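PDB 6DX3: RNA-dependent RNA polymerase from Taggert virus, which probably synthesises viral RNA as a full-length protein and carries this OTU-domain cysteine protease, which probably removes ubiquitin from conjugates. Local coordinates for residues E63-A68 with N87-R92; L71-T76 with K80-D85. All coordinates share one frame; numbering follows the deposited sequence.

Contact 1: E63-A68 with N87-R92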
ATOM      1  N   GLU A  63      -5.216  10.965  -7.004  1.00 26.08           N
ATOM      2  CA  GLU A  63      -6.206  12.005  -6.744  1.00 26.70           C
ATOM      3  C   GLU A  63      -7.043  11.672  -5.514  1.00 25.67           C
ATOM      4  O   GLU A  63      -7.403  12.566  -4.740  1.00 25.73           O
ATOM      5  CB  GLU A  63      -7.100  12.198  -7.968  1.00 27.80           C
ATOM      6  CG  GLU A  63      -6.352  12.635  -9.216  1.00 27.45           C
ATOM      7  CD  GLU A  63      -7.215  12.567 -10.455  1.00 29.66           C
ATOM      8  OE1 GLU A  63      -8.312  11.976 -10.380  1.00 30.77           O
ATOM      9  OE2 GLU A  63      -6.795  13.101 -11.502  1.00 31.76           O
ATOM     10  N   GLN A  64      -7.356  10.388  -5.317  1.00 24.10           N
ATOM     11  CA  GLN A  64      -8.110   9.977  -4.142  1.00 23.08           C
ATOM     12  C   GLN A  64      -7.303  10.156  -2.863  1.00 23.81           C
ATOM     13  O   GLN A  64      -7.877  10.462  -1.812  1.00 23.04           O
ATOM     14  CB  GLN A  64      -8.549   8.520  -4.289  1.00 25.81           C
ATOM     15  CG  GLN A  64      -9.657   8.304  -5.309  1.00 29.20           C
ATOM     16  CD  GLN A  64     -11.007   8.757  -4.796  1.00 32.04           C
ATOM     17  OE1 GLN A  64     -11.415   8.401  -3.692  1.00 33.00           O
ATOM     18  NE2 GLN A  64     -11.704   9.555  -5.592  1.00 34.55           N
ATOM     19  N   VAL A  65      -5.981   9.969  -2.930  1.00 23.78           N
ATOM     20  CA  VAL A  65      -5.140  10.141  -1.748  1.00 24.24           C
ATOM     21  C   VAL A  65      -5.157  11.594  -1.289  1.00 25.07           C
ATOM     22  O   VAL A  65      -5.223  11.876  -0.084  1.00 26.07           O
ATOM     23  CB  VAL A  65      -3.707   9.652  -2.038  1.00 22.77           C
ATOM     24  CG1 VAL A  65      -2.750  10.094  -0.938  1.00 23.25           C
ATOM     25  CG2 VAL A  65      -3.681   8.138  -2.192  1.00 21.44           C
ATOM     26  N   ARG A  66      -5.116  12.539  -2.234  1.00 26.02           N
ATOM     27  CA  ARG A  66      -5.107  13.954  -1.869  1.00 26.74           C
ATOM     28  C   ARG A  66      -6.382  14.351  -1.132  1.00 27.93           C
ATOM     29  O   ARG A  66      -6.327  15.083  -0.136  1.00 29.82           O
ATOM     30  CB  ARG A  66      -4.924  14.822  -3.116  1.00 29.29           C
ATOM     31  CG  ARG A  66      -5.131  16.310  -2.855  1.00 32.96           C
ATOM     32  CD  ARG A  66      -4.828  17.149  -4.085  1.00 36.46           C
ATOM     33  NE  ARG A  66      -5.691  16.791  -5.204  1.00 36.13           N
ATOM     34  CZ  ARG A  66      -5.453  17.118  -6.470  1.00 36.95           C
ATOM     35  NH1 ARG A  66      -4.370  17.815  -6.787  1.00 38.54           N
ATOM     36  NH2 ARG A  66      -6.297  16.742  -7.419  1.00 35.51           N
ATOM     37  N   GLU A  67      -7.543  13.893  -1.610  1.00 26.87           N
ATOM     38  CA  GLU A  67      -8.783  14.184  -0.900  1.00 27.25           C
ATOM     39  C   GLU A  67      -8.880  13.388   0.396  1.00 27.34           C
ATOM     40  O   GLU A  67      -9.428  13.888   1.387  1.00 28.49           O
ATOM     41  CB  GLU A  67      -9.990  13.904  -1.798  1.00 29.62           C
ATOM     42  CG  GLU A  67     -10.188  14.943  -2.896  1.00 33.40           C
ATOM     43  CD  GLU A  67     -11.243  14.544  -3.908  1.00 35.84           C
ATOM     44  OE1 GLU A  67     -12.401  14.299  -3.506  1.00 36.41           O
ATOM     45  OE2 GLU A  67     -10.911  14.474  -5.112  1.00 36.89           O
ATOM     46  N   ALA A  68      -8.353  12.161   0.413  1.00 26.38           N
ATOM     47  CA  ALA A  68      -8.322  11.390   1.651  1.00 25.87           C
ATOM     48  C   ALA A  68      -7.468  12.080   2.706  1.00 24.73           C
ATOM     49  O   ALA A  68      -7.812  12.077   3.894  1.00 25.26           O
ATOM     50  CB  ALA A  68      -7.803   9.979   1.384  1.00 24.71           C
ATOM     51  N   ASN A  87      -0.777  21.325   4.222  1.00 36.83           N
ATOM     52  CA  ASN A  87      -0.458  22.091   3.018  1.00 40.92           C
ATOM     53  C   ASN A  87       0.909  21.714   2.462  1.00 40.09           C
ATOM     54  O   ASN A  87       1.081  21.607   1.242  1.00 40.25           O
ATOM     55  CB  ASN A  87      -0.508  23.589   3.316  1.00 46.70           C
ATOM     56  CG  ASN A  87      -1.901  24.071   3.639  1.00 50.34           C
ATOM     57  OD1 ASN A  87      -2.115  24.758   4.639  1.00 53.26           O
ATOM     58  ND2 ASN A  87      -2.863  23.718   2.792  1.00 50.48           N
ATOM     59  N   GLY A  88       1.899  21.525   3.338  1.00 39.61           N
ATOM     60  CA  GLY A  88       3.216  21.123   2.880  1.00 38.75           C
ATOM     61  C   GLY A  88       3.277  19.671   2.456  1.00 35.88           C
ATOM     62  O   GLY A  88       4.035  19.315   1.548  1.00 35.07           O
ATOM     63  N   TYR A  89       2.484  18.813   3.100  1.00 33.60           N
ATOM     64  CA  TYR A  89       2.438  17.407   2.716  1.00 30.63           C
ATOM     65  C   TYR A  89       1.883  17.245   1.308  1.00 28.90           C
ATOM     66  O   TYR A  89       2.457  16.528   0.481  1.00 29.62           O
ATOM     67  CB  TYR A  89       1.603  16.623   3.729  1.00 27.60           C
ATOM     68  CG  TYR A  89       1.184  15.240   3.283  1.00 26.37           C
ATOM     69  CD1 TYR A  89       2.055  14.162   3.382  1.00 25.56           C
ATOM     70  CD2 TYR A  89      -0.093  15.008   2.783  1.00 25.49           C
ATOM     71  CE1 TYR A  89       1.671  12.896   2.985  1.00 24.58           C
ATOM     72  CE2 TYR A  89      -0.488  13.744   2.383  1.00 24.20           C
ATOM     73  CZ  TYR A  89       0.397  12.693   2.486  1.00 24.66           C
ATOM     74  OH  TYR A  89       0.008  11.432   2.090  1.00 23.69           O
ATOM     75  N   LEU A  90       0.767  17.921   1.014  1.00 27.90           N
ATOM     76  CA  LEU A  90       0.168  17.822  -0.314  1.00 27.83           C
ATOM     77  C   LEU A  90       1.083  18.409  -1.379  1.00 29.98           C
ATOM     78  O   LEU A  90       1.155  17.890  -2.499  1.00 27.11           O
ATOM     79  CB  LEU A  90      -1.193  18.524  -0.331  1.00 27.60           C
ATOM     80  CG  LEU A  90      -2.303  17.919   0.536  1.00 26.33           C
ATOM     81  CD1 LEU A  90      -3.551  18.794   0.504  1.00 27.71           C
ATOM     82  CD2 LEU A  90      -2.630  16.495   0.098  1.00 23.68           C
ATOM     83  N   ALA A  91       1.794  19.492  -1.052  1.00 33.01           N
ATOM     84  CA  ALA A  91       2.690  20.103  -2.028  1.00 35.46           C
ATOM     85  C   ALA A  91       3.810  19.154  -2.438  1.00 35.87           C
ATOM     86  O   ALA A  91       4.335  19.258  -3.553  1.00 37.56           O
ATOM     87  CB  ALA A  91       3.270  21.405  -1.472  1.00 36.31           C
ATOM     88  N   ARG A  92       4.183  18.223  -1.558  1.00 33.77           N
ATOM     89  CA  ARG A  92       5.219  17.251  -1.879  1.00 34.86           C
ATOM     90  C   ARG A  92       4.668  16.046  -2.634  1.00 32.10           C
ATOM     91  O   ARG A  92       5.169  15.709  -3.710  1.00 31.05           O
ATOM     92  CB  ARG A  92       5.924  16.783  -0.603  1.00 35.33           C
ATOM     93  CG  ARG A  92       6.845  15.596  -0.829  1.00 37.29           C
ATOM     94  CD  ARG A  92       7.605  15.217   0.434  1.00 38.29           C
ATOM     95  NE  ARG A  92       6.712  14.798   1.510  1.00 35.44           N
ATOM     96  CZ  ARG A  92       6.218  13.571   1.630  1.00 33.20           C
ATOM     97  NH1 ARG A  92       6.525  12.640   0.736  1.00 32.92           N
ATOM     98  NH2 ARG A  92       5.417  13.273   2.645  1.00 31.74           N
TER

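Contact 2: L71-T76 with K80-D85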
ATOM      1  N   LEU A  71      -9.394  14.888   4.239  1.00 25.61           N
ATOM      2  CA  LEU A  71     -10.516  14.456   5.067  1.00 24.52           C
ATOM      3  C   LEU A  71     -10.059  13.914   6.416  1.00 23.30           C
ATOM      4  O   LEU A  71     -10.748  14.097   7.427  1.00 23.41           O
ATOM      5  CB  LEU A  71     -11.330  13.387   4.337  1.00 23.63           C
ATOM      6  CG  LEU A  71     -12.226  13.775   3.155  1.00 23.92           C
ATOM      7  CD1 LEU A  71     -12.562  12.540   2.339  1.00 24.25           C
ATOM      8  CD2 LEU A  71     -13.497  14.447   3.636  1.00 24.75           C
ATOM      9  N   PHE A  72      -8.909  13.241   6.455  1.00 19.80           N
ATOM     10  CA  PHE A  72      -8.527  12.436   7.609  1.00 20.75           C
ATOM     11  C   PHE A  72      -7.225  12.890   8.259  1.00 23.36           C
ATOM     12  O   PHE A  72      -6.727  12.197   9.155  1.00 24.17           O
ATOM     13  CB  PHE A  72      -8.407  10.962   7.208  1.00 20.69           C
ATOM     14  CG  PHE A  72      -9.690  10.360   6.694  1.00 24.79           C
ATOM     15  CD1 PHE A  72     -10.728  10.059   7.565  1.00 24.64           C
ATOM     16  CD2 PHE A  72      -9.850  10.078   5.349  1.00 25.41           C
ATOM     17  CE1 PHE A  72     -11.900   9.499   7.102  1.00 27.33           C
ATOM     18  CE2 PHE A  72     -11.022   9.520   4.877  1.00 26.61           C
ATOM     19  CZ  PHE A  72     -12.050   9.230   5.754  1.00 26.20           C
ATOM     20  N   TRP A  73      -6.669  14.033   7.848  1.00 23.41           N
ATOM     21  CA  TRP A  73      -5.375  14.460   8.373  1.00 24.36           C
ATOM     22  C   TRP A  73      -5.406  14.599   9.891  1.00 25.76           C
ATOM     23  O   TRP A  73      -4.522  14.089  10.591  1.00 27.15           O
ATOM     24  CB  TRP A  73      -4.950  15.780   7.730  1.00 25.10           C
ATOM     25  CG  TRP A  73      -3.611  16.267   8.213  1.00 25.51           C
ATOM     26  CD1 TRP A  73      -3.371  17.101   9.269  1.00 25.83           C
ATOM     27  CD2 TRP A  73      -2.330  15.942   7.660  1.00 25.11           C
ATOM     28  NE1 TRP A  73      -2.022  17.318   9.402  1.00 25.84           N
ATOM     29  CE2 TRP A  73      -1.361  16.618   8.427  1.00 25.53           C
ATOM     30  CE3 TRP A  73      -1.908  15.148   6.588  1.00 24.82           C
ATOM     31  CZ2 TRP A  73       0.001  16.523   8.160  1.00 27.32           C
ATOM     32  CZ3 TRP A  73      -0.555  15.056   6.322  1.00 26.39           C
ATOM     33  CH2 TRP A  73       0.385  15.739   7.108  1.00 27.70           C
ATOM     34  N   ASP A  74      -6.424  15.281  10.422  1.00 26.59           N
ATOM     35  CA  ASP A  74      -6.460  15.609  11.843  1.00 29.95           C
ATOM     36  C   ASP A  74      -6.773  14.413  12.732  1.00 28.21           C
ATOM     37  O   ASP A  74      -6.734  14.555  13.957  1.00 30.75           O
ATOM     38  CB  ASP A  74      -7.490  16.710  12.103  1.00 35.12           C
ATOM     39  CG  ASP A  74      -7.205  17.970  11.317  1.00 38.75           C
ATOM     40  OD1 ASP A  74      -6.017  18.337  11.195  1.00 39.92           O
ATOM     41  OD2 ASP A  74      -8.169  18.589  10.822  1.00 41.45           O
ATOM     42  N   THR A  75      -7.096  13.256  12.158  1.00 25.83           N
ATOM     43  CA  THR A  75      -7.415  12.065  12.935  1.00 25.62           C
ATOM     44  C   THR A  75      -6.528  10.880  12.577  1.00 23.66           C
ATOM     45  O   THR A  75      -6.827   9.750  12.984  1.00 23.32           O
ATOM     46  CB  THR A  75      -8.885  11.675  12.745  1.00 28.34           C
ATOM     47  OG1 THR A  75      -9.115  11.340  11.370  1.00 28.91           O
ATOM     48  CG2 THR A  75      -9.812  12.819  13.149  1.00 30.43           C
ATOM     49  N   THR A  76      -5.456  11.098  11.817  1.00 22.57           N
ATOM     50  CA  THR A  76      -4.558  10.030  11.394  1.00 22.39           C
ATOM     51  C   THR A  76      -3.253  10.185  12.166  1.00 24.22           C
ATOM     52  O   THR A  76      -2.495  11.133  11.926  1.00 24.52           O
ATOM     53  CB  THR A  76      -4.328  10.071   9.883  1.00 21.81           C
ATOM     54  OG1 THR A  76      -5.593  10.022   9.206  1.00 22.37           O
ATOM     55  CG2 THR A  76      -3.479   8.886   9.435  1.00 20.51           C
ATOM     56  N   LYS A  80       1.735  12.331  12.523  1.00 23.77           N
ATOM     57  CA  LYS A  80       2.420  13.080  13.571  1.00 26.42           C
ATOM     58  C   LYS A  80       3.935  12.922  13.525  1.00 27.73           C
ATOM     59  O   LYS A  80       4.646  13.717  14.151  1.00 29.92           O
ATOM     60  CB  LYS A  80       1.881  12.665  14.941  1.00 27.73           C
ATOM     61  CG  LYS A  80       0.487  13.211  15.236  1.00 29.36           C
ATOM     62  CD  LYS A  80      -0.154  12.489  16.408  1.00 31.35           C
ATOM     63  CE  LYS A  80      -1.399  13.212  16.897  1.00 34.40           C
ATOM     64  NZ  LYS A  80      -2.113  12.436  17.953  1.00 35.64           N
ATOM     65  N   THR A  81       4.452  11.935  12.792  1.00 28.39           N
ATOM     66  CA  THR A  81       5.891  11.736  12.673  1.00 30.53           C
ATOM     67  C   THR A  81       6.417  12.115  11.289  1.00 30.70           C
ATOM     68  O   THR A  81       7.497  11.661  10.894  1.00 30.37           O
ATOM     69  CB  THR A  81       6.258  10.289  13.002  1.00 31.05           C
ATOM     70  OG1 THR A  81       5.397   9.399  12.285  1.00 29.75           O
ATOM     71  CG2 THR A  81       6.112  10.030  14.494  1.00 31.95           C
ATOM     72  N   THR A  82       5.679  12.944  10.546  1.00 30.92           N
ATOM     73  CA  THR A  82       6.134  13.403   9.241  1.00 31.48           C
ATOM     74  C   THR A  82       6.900  14.717   9.299  1.00 33.51           C
ATOM     75  O   THR A  82       7.699  14.992   8.397  1.00 34.13           O
ATOM     76  CB  THR A  82       4.949  13.573   8.287  1.00 30.41           C
ATOM     77  OG1 THR A  82       4.102  14.627   8.762  1.00 30.16           O
ATOM     78  CG2 THR A  82       4.148  12.285   8.188  1.00 27.80           C
ATOM     79  N   GLY A  83       6.679  15.534  10.326  1.00 34.70           N
ATOM     80  CA  GLY A  83       7.294  16.844  10.368  1.00 38.77           C
ATOM     81  C   GLY A  83       6.689  17.860   9.427  1.00 40.58           C
ATOM     82  O   GLY A  83       7.289  18.917   9.211  1.00 43.93           O
ATOM     83  N   GLU A  84       5.519  17.575   8.862  1.00 38.94           N
ATOM     84  CA  GLU A  84       4.860  18.461   7.918  1.00 39.12           C
ATOM     85  C   GLU A  84       3.456  18.794   8.405  1.00 37.97           C
ATOM     86  O   GLU A  84       2.909  18.138   9.297  1.00 36.89           O
ATOM     87  CB  GLU A  84       4.770  17.826   6.522  1.00 38.25           C
ATOM     88  CG  GLU A  84       6.102  17.520   5.858  1.00 38.63           C
ATOM     89  CD  GLU A  84       5.974  16.450   4.786  1.00 36.90           C
ATOM     90  OE1 GLU A  84       5.316  15.422   5.048  1.00 34.93           O
ATOM     91  OE2 GLU A  84       6.521  16.638   3.681  1.00 38.60           O
ATOM     92  N   ASP A  85       2.879  19.831   7.809  1.00 38.42           N
ATOM     93  CA  ASP A  85       1.455  20.085   7.928  1.00 37.29           C
ATOM     94  C   ASP A  85       0.769  19.629   6.640  1.00 33.70           C
ATOM     95  O   ASP A  85       1.413  19.150   5.704  1.00 31.93           O
ATOM     96  CB  ASP A  85       1.183  21.560   8.237  1.00 41.48           C
ATOM     97  CG  ASP A  85       1.741  22.497   7.185  1.00 44.98           C
ATOM     98  OD1 ASP A  85       2.440  22.029   6.263  1.00 45.99           O
ATOM     99  OD2 ASP A  85       1.480  23.713   7.283  1.00 48.12           O
TER

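Contact 1: E63-A68 with N87-R92
The phenol oxygen of Tyr-89 reaches the edge of helix 57-72, where its OH lies 4.3 Å from CG1 of Val-65. This is a loose van der Waals approach; the hydrogen-bonding capacity of OH is used instead on the carboxylate of Glu-104, in helix 102-112. Tyrosine suits the site because its long flat ring is buried, packing between Ala-69 of helix 57-72 and Leu-103 of helix 102-112, while its hydroxyl still finds a polar partner. With CG anti to its backbone N (chi1 165°), Tyr-89 brings this end nearer to the other helix than its own backbone is. The compact branched Val-65 is buried and also packs on Glu-104.

The main approach of the two helices is at Arg-66 and Leu-90, whose CA atoms stand 6.7 Å apart. The CB of Leu-90 is directed toward helix 57-72, and one branch does the touching: CD2 comes to 3.9 Å from Arg-66 CG and to 4.0 Å from Arg-66 O. The two side chains cross at about a right angle. Arg-66 leaves its backbone with CG anti to N, then bends at chi3 (60°), and its chain also touches Met-94. Arginine is fitting at this exposed border because its CG methylene packs on the leucine while the charged end lies farther out.

No hydrogen bond or salt bridge joins the segments, and only 131 Å² is buried between them. Between these two OTU-domain segments the contact is therefore apolar packing, extended by Ala-69, which Tyr-89 and Leu-90 both touch; the buried tyrosine hydroxyl is satisfied by a third helix.

Contact 2: L71-T76 with K80-D85
The indole of Trp-73 lays its six-membered ring against the backbone of Glu-84 and Asp-85: CZ2 lies 3.5 Å from the carbonyl oxygen of Glu-84, which sits at the ring's edge and near its plane. That backbone belongs to the connection between helices 57-72 and 86-93 of the OTU domain, a loop shaped by an ST turn at Thr-82 and finished by an N-cap at Asp-85. An oxygen beside an aromatic C-H edge is electrostatically favourable, since ring hydrogens carry slight positive charge, though this is no conventional hydrogen bond. The same CZ2 is also 3.5 Å from Asp-85 C, which approaches obliquely.

Trp-73 gets there because its CG stands anti to the backbone N (chi1 -179°), sending the long indole across to the returning chain. It bridges the 8.9 Å between the CA atoms of Trp-73 and Asp-85; the backbones come closer, 7.9 Å between CA atoms, at Thr-76 and Lys-80.

The CB of Asp-85 is directed away from 71-76, leaving its backbone to make the contact and its OD1 to accept from Gly-88 N. Aspartate suits this N-cap, its short carboxylate reaching forward into the first turn of helix 86-93. Gly-83, with a positive phi of 74°, fits the tight bend before it.

The CB of Thr-82 is directed toward 71-76, and its OG1 lies 4.2 Å from Trp-73 CH2, approaching obliquely, while it hydrogen-bonds Thr-79 O. It also receives the backbone N-H of Glu-84, closing the ST turn: Glu-84 N to Thr-82 OG1 is 3.3 Å, with an angle of 158° at the hydrogen.

How the contacts relate
After the N-terminal strands and helices the chain runs through helix 57-72, whose 63-68 portion supplies one side of contact 1 and whose C-terminal end is the start of 71-76. The loop then turns back, and 80-85 closes contact 2, the small inner loop. Helix 86-93 follows at once, and its 87-92 portion closes the larger loop of contact 1, within which contact 2 is nested. The centres lie 11 Å apart and the two contacts touch directly: Arg-92 NE forms a 2.9 Å salt bridge with Glu-84 OE2, and the Tyr-89 and Trp-73 rings meet with their planes at about 45°. Together they tie helix 86-93 and its incoming loop to helix 57-72, beside helix 102-112.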